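Local atomic coordinates of membrane-bound lytic murein transglycosylase (Agrobacterium tumefaciens, PDB entry 2PNW), a protein that probably cleaves the glycan strands of bacterial peptidoglycan as a lytic transglycosylase of the MltA family. Residues A75-F78 against F79-S83; R238-L241 against A242-D246. One frame throughout, in Å; residues are numbered along the deposited sequence.

Overall arrangement
Two C-terminal helix turns, about 49 Å apart between centres and on opposite sides of the chain's centre, illustrate how one local geometry serves different surroundings. Interaction 1 closes helix 72-82 and is partly buried: its phenylalanines face helices 28-39 and 54-66, while Q77 and T81 are exposed and R76 and E80 partly so. Interaction 2 closes helix 234-243, within the MltA-specific insert domain, and is a surface contact with L241 as its buried residue. Both use a glutamine amide that reaches one turn ahead, to a threonine hydroxyl in the first and a carboxylate in the second. Their aromatic pairs differ more: edge-to-face phenylalanines in 75-83, a tryptophan–histidine stack in 238-246.

Interaction 1 (A75-F78 against F79-S83); sequences ARQF and FETNS
F78 and F79, neighbours in the last turns of helix 72-82, meet as a T-shaped (edge-to-face) pair. The edge of F78 points at the face of F79, with CD2 of F78 over the centre of that ring and the planes at 82°. Different first torsions bring this about: CG of F78 stands anti to its own backbone N (chi1 171°), whereas CG of F79 lies anti to the carbonyl carbon (chi1 -68°). N82 comes over one face of the F78 ring with its CB, its ND2 3.3 Å from CD1 of F78, and both ND2 and the backbone N of N82 make weak hydrogen bonds to F78 O.

The outer side of the same turn is polar. Q77, bent at chi2, sends NE2 to OG1 of T81 at 3.0 Å in a nearly straight bond that lies in the plane of the Q77 amide. R76 and E80, one turn apart, are joined through a water: it accepts from NE of R76 and donates to OE2 of E80, each at 2.9 Å. The charged atoms do not touch directly (R76 NE to E80 OE2 5.2 Å), and the water probably mediates their pairing. Each group has a further partner, R76 in a salt bridge with E73 and E80 OE2 in a hydrogen bond from W20 NE1.

Beyond this shell, F78 packs on L60 and A64 of helix 54-66 and meets F29 edge-to-face, while F79 rests on M32 and on L361 of strand 353-363. At the helix end S83 leaves helical geometry, and its N, at 2.9 Å, and OG, at 2.7 Å, reach the carbonyl oxygen F79 O from opposite faces of the carbonyl plane.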
loop_
_atom_site.group_PDB
_atom_site.type_symbol
_atom_site.label_atom_id
_atom_site.label_comp_id
_atom_site.label_asym_id
_atom_site.label_seq_id
_atom_site.Cartn_x
_atom_site.Cartn_y
_atom_site.Cartn_z
ATOM N N ALA A 75 8.283 20.926 -14.893
ATOM C CA ALA A 75 7.522 20.048 -13.973
ATOM C C ALA A 75 7.468 20.614 -12.550
ATOM O O ALA A 75 6.400 20.705 -11.945
ATOM C CB ALA A 75 8.136 18.667 -13.973
ATOM N N ARG A 76 8.620 20.988 -12.000
ATOM C CA ARG A 76 8.652 21.623 -10.676
ATOM C C ARG A 76 7.849 22.923 -10.679
ATOM O O ARG A 76 7.136 23.211 -9.711
ATOM C CB ARG A 76 10.094 21.902 -10.211
ATOM C CG ARG A 76 10.919 20.654 -9.931
ATOM C CD ARG A 76 12.250 20.997 -9.280
ATOM N NE ARG A 76 13.049 21.849 -10.161
ATOM C CZ ARG A 76 13.953 21.404 -11.033
ATOM N NH1 ARG A 76 14.193 20.098 -11.159
ATOM N NH2 ARG A 76 14.624 22.273 -11.783
ATOM N N GLN A 77 7.964 23.705 -11.759
ATOM C CA GLN A 77 7.289 25.004 -11.845
ATOM C C GLN A 77 5.784 24.845 -11.810
ATOM O O GLN A 77 5.081 25.667 -11.223
ATOM C CB GLN A 77 7.702 25.780 -13.110
ATOM C CG GLN A 77 7.081 27.192 -13.188
ATOM C CD GLN A 77 7.579 28.118 -12.079
ATOM O OE1 GLN A 77 8.778 28.352 -11.947
ATOM N NE2 GLN A 77 6.655 28.651 -11.287
ATOM N N PHE A 78 5.280 23.789 -12.440
ATOM C CA PHE A 78 3.864 23.501 -12.339
ATOM C C PHE A 78 3.394 23.505 -10.878
ATOM O O PHE A 78 2.386 24.152 -10.535
ATOM C CB PHE A 78 3.528 22.139 -12.956
ATOM C CG PHE A 78 2.115 21.714 -12.677
ATOM C CD1 PHE A 78 1.062 22.283 -13.389
ATOM C CD2 PHE A 78 1.832 20.767 -11.675
ATOM C CE1 PHE A 78 -0.281 21.934 -13.105
ATOM C CE2 PHE A 78 0.520 20.418 -11.379
ATOM C CZ PHE A 78 -0.548 21.000 -12.102
ATOM N N PHE A 79 4.105 22.770 -10.028
ATOM C CA PHE A 79 3.717 22.657 -8.612
ATOM C C PHE A 79 3.892 23.967 -7.851
ATOM O O PHE A 79 3.043 24.327 -7.025
ATOM C CB PHE A 79 4.450 21.491 -7.916
ATOM C CG PHE A 79 4.015 20.143 -8.421
ATOM C CD1 PHE A 79 2.782 19.599 -8.032
ATOM C CD2 PHE A 79 4.795 19.448 -9.338
ATOM C CE1 PHE A 79 2.349 18.360 -8.533
ATOM C CE2 PHE A 79 4.359 18.213 -9.851
ATOM C CZ PHE A 79 3.136 17.680 -9.449
ATOM N N GLU A 80 4.993 24.666 -8.120
ATOM C CA GLU A 80 5.246 25.986 -7.504
ATOM C C GLU A 80 4.163 27.004 -7.802
ATOM O O GLU A 80 3.811 27.777 -6.930
ATOM C CB GLU A 80 6.616 26.534 -7.920
ATOM C CG GLU A 80 7.741 25.586 -7.551
ATOM C CD GLU A 80 9.111 26.217 -7.620
ATOM O OE1 GLU A 80 9.215 27.437 -7.330
ATOM O OE2 GLU A 80 10.079 25.481 -7.951
ATOM N N THR A 81 3.620 26.975 -9.015
ATOM C CA THR A 81 2.556 27.871 -9.442
ATOM C C THR A 81 1.189 27.481 -8.866
ATOM O O THR A 81 0.396 28.356 -8.493
ATOM C CB THR A 81 2.479 27.921 -10.993
ATOM O OG1 THR A 81 3.690 28.464 -11.508
ATOM C CG2 THR A 81 1.302 28.778 -11.496
ATOM N N ASN A 82 0.931 26.176 -8.772
ATOM C CA ASN A 82 -0.431 25.676 -8.592
ATOM C C ASN A 82 -0.716 24.976 -7.260
ATOM O O ASN A 82 -1.851 24.544 -6.995
ATOM C CB ASN A 82 -0.793 24.775 -9.777
ATOM C CG ASN A 82 -0.867 25.540 -11.073
ATOM O OD1 ASN A 82 -1.616 26.519 -11.186
ATOM N ND2 ASN A 82 -0.073 25.121 -12.060
ATOM N N SER A 83 0.302 24.893 -6.408
ATOM C CA SER A 83 0.123 24.290 -5.093
ATOM C C SER A 83 0.920 25.033 -4.019
ATOM O O SER A 83 1.839 25.810 -4.328
ATOM C CB SER A 83 0.506 22.811 -5.127
ATOM O OG SER A 83 1.912 22.641 -5.295
HETATM O O HOH W 1 12.351 24.600 -9.589
#

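Interaction 2 (R238-L241 against A242-D246); sequences RQWL and ADHPD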
loop_
_atom_site.group_PDB
_atom_site.type_symbol
_atom_site.label_atom_id
_atom_site.label_comp_id
_atom_site.label_asym_id
_atom_site.label_seq_id
_atom_site.Cartn_x
_atom_site.Cartn_y
_atom_site.Cartn_z
ATOM N N ARG A 238 12.397 -13.230 6.913
ATOM C CA ARG A 238 12.342 -14.380 6.014
ATOM C C ARG A 238 13.411 -15.434 6.392
ATOM O O ARG A 238 13.143 -16.634 6.359
ATOM C CB ARG A 238 12.565 -13.924 4.586
ATOM C CG ARG A 238 11.346 -13.246 3.919
ATOM C CD ARG A 238 11.785 -12.810 2.503
ATOM N NE ARG A 238 10.754 -12.101 1.720
ATOM C CZ ARG A 238 9.827 -12.692 0.969
ATOM N NH1 ARG A 238 9.743 -14.011 0.922
ATOM N NH2 ARG A 238 8.990 -11.956 0.240
ATOM N N GLN A 239 14.603 -14.981 6.767
ATOM C CA GLN A 239 15.664 -15.935 7.207
ATOM C C GLN A 239 15.198 -16.714 8.439
ATOM O O GLN A 239 15.373 -17.939 8.516
ATOM C CB GLN A 239 16.979 -15.195 7.518
ATOM C CG GLN A 239 18.195 -16.147 7.783
ATOM C CD GLN A 239 18.484 -17.054 6.604
ATOM O OE1 GLN A 239 18.772 -16.582 5.504
ATOM N NE2 GLN A 239 18.398 -18.356 6.821
ATOM N N TRP A 240 14.645 -15.998 9.421
ATOM C CA TRP A 240 14.183 -16.648 10.673
ATOM C C TRP A 240 13.153 -17.699 10.341
ATOM O O TRP A 240 13.224 -18.834 10.812
ATOM C CB TRP A 240 13.583 -15.633 11.671
ATOM C CG TRP A 240 13.277 -16.289 13.004
ATOM C CD1 TRP A 240 14.114 -16.345 14.098
ATOM C CD2 TRP A 240 12.089 -17.007 13.372
ATOM N NE1 TRP A 240 13.510 -17.046 15.119
ATOM C CE2 TRP A 240 12.280 -17.477 14.698
ATOM C CE3 TRP A 240 10.888 -17.319 12.705
ATOM C CZ2 TRP A 240 11.312 -18.217 15.378
ATOM C CZ3 TRP A 240 9.925 -18.073 13.374
ATOM C CH2 TRP A 240 10.146 -18.518 14.706
ATOM N N LEU A 241 12.198 -17.341 9.482
ATOM C CA LEU A 241 11.167 -18.277 9.060
ATOM C C LEU A 241 11.744 -19.470 8.276
ATOM O O LEU A 241 11.308 -20.598 8.450
ATOM C CB LEU A 241 10.106 -17.535 8.218
ATOM C CG LEU A 241 9.204 -16.577 9.029
ATOM C CD1 LEU A 241 8.467 -15.633 8.006
ATOM C CD2 LEU A 241 8.216 -17.322 9.957
ATOM N N ALA A 242 12.716 -19.210 7.410
ATOM C CA ALA A 242 13.397 -20.307 6.674
ATOM C C ALA A 242 14.103 -21.274 7.649
ATOM O O ALA A 242 14.136 -22.478 7.413
ATOM C CB ALA A 242 14.415 -19.735 5.717
ATOM N N ASP A 243 14.647 -20.724 8.725
ATOM C CA ASP A 243 15.367 -21.504 9.760
ATOM C C ASP A 243 14.469 -22.185 10.799
ATOM O O ASP A 243 14.960 -22.958 11.657
ATOM C CB ASP A 243 16.377 -20.599 10.472
ATOM C CG ASP A 243 17.545 -20.228 9.586
ATOM O OD1 ASP A 243 17.840 -20.976 8.645
ATOM O OD2 ASP A 243 18.171 -19.198 9.852
ATOM N N HIS A 244 13.159 -21.902 10.756
ATOM C CA HIS A 244 12.245 -22.483 11.724
ATOM C C HIS A 244 10.971 -23.013 11.081
ATOM O O HIS A 244 9.885 -22.563 11.447
ATOM C CB HIS A 244 11.882 -21.441 12.794
ATOM C CG HIS A 244 13.039 -21.014 13.647
ATOM N ND1 HIS A 244 13.902 -19.999 13.293
ATOM C CD2 HIS A 244 13.470 -21.476 14.850
ATOM C CE1 HIS A 244 14.815 -19.849 14.243
ATOM N NE2 HIS A 244 14.568 -20.728 15.202
ATOM N N PRO A 245 11.087 -23.971 10.133
ATOM C CA PRO A 245 9.914 -24.451 9.411
ATOM C C PRO A 245 8.809 -24.984 10.308
ATOM O O PRO A 245 7.625 -24.791 9.994
ATOM C CB PRO A 245 10.468 -25.589 8.535
ATOM C CG PRO A 245 11.806 -25.964 9.174
ATOM C CD PRO A 245 12.316 -24.640 9.650
ATOM N N ASP A 246 9.165 -25.674 11.398
ATOM C CA ASP A 246 8.133 -26.219 12.272
ATOM C C ASP A 246 7.351 -25.140 13.057
ATOM O O ASP A 246 6.268 -25.420 13.576
ATOM C CB ASP A 246 8.703 -27.246 13.267
ATOM C CG ASP A 246 9.237 -28.506 12.594
ATOM O OD1 ASP A 246 9.054 -28.694 11.362
ATOM O OD2 ASP A 246 9.846 -29.322 13.325
#
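The contact between W240 and H244 is an aromatic stack across the last turn of helix 234-243, on the surface of the MltA-specific insert domain. The imidazole lies over the indole as an offset (parallel-displaced) stack: its centroid is 3.9 Å from that of the five-membered ring of W240, and the planes are 16° apart. CE1 of H244 comes within 3.2 Å of NE1 of W240, while CB of H244 makes a CH-pi contact over the six-membered ring.

A hydrogen bond fixes the rotation of the imidazole. ND1 of H244 donates to the carbonyl oxygen W240 O at 2.8 Å, and that acceptor lies in the ring plane. One residue thus offers both its backbone oxygen and its indole face to the histidine. The indole is turned beneath it by a first torsion that sets CG anti to the backbone N (chi1 -173°). Its other contacts include L221 of helix 217-223 and V251 of helix 248-252, and NE1 makes a weak hydrogen bond to E226.

On the exposed flank Q239 reaches ahead to D243. NE2 donates to OD2 at 3.2 Å, with the carboxylate oxygen in the amide plane of Q239, yet the donor stands above the carboxylate plane.

The chain turns out of the helix at H244, whose N bonds to L241 O at 3.2 Å from above the carbonyl plane, ahead of P245. The side chain of H244 thus bonds back to the carbonyl four residues earlier, at the end of a surface helix of the MltA-specific insert domain.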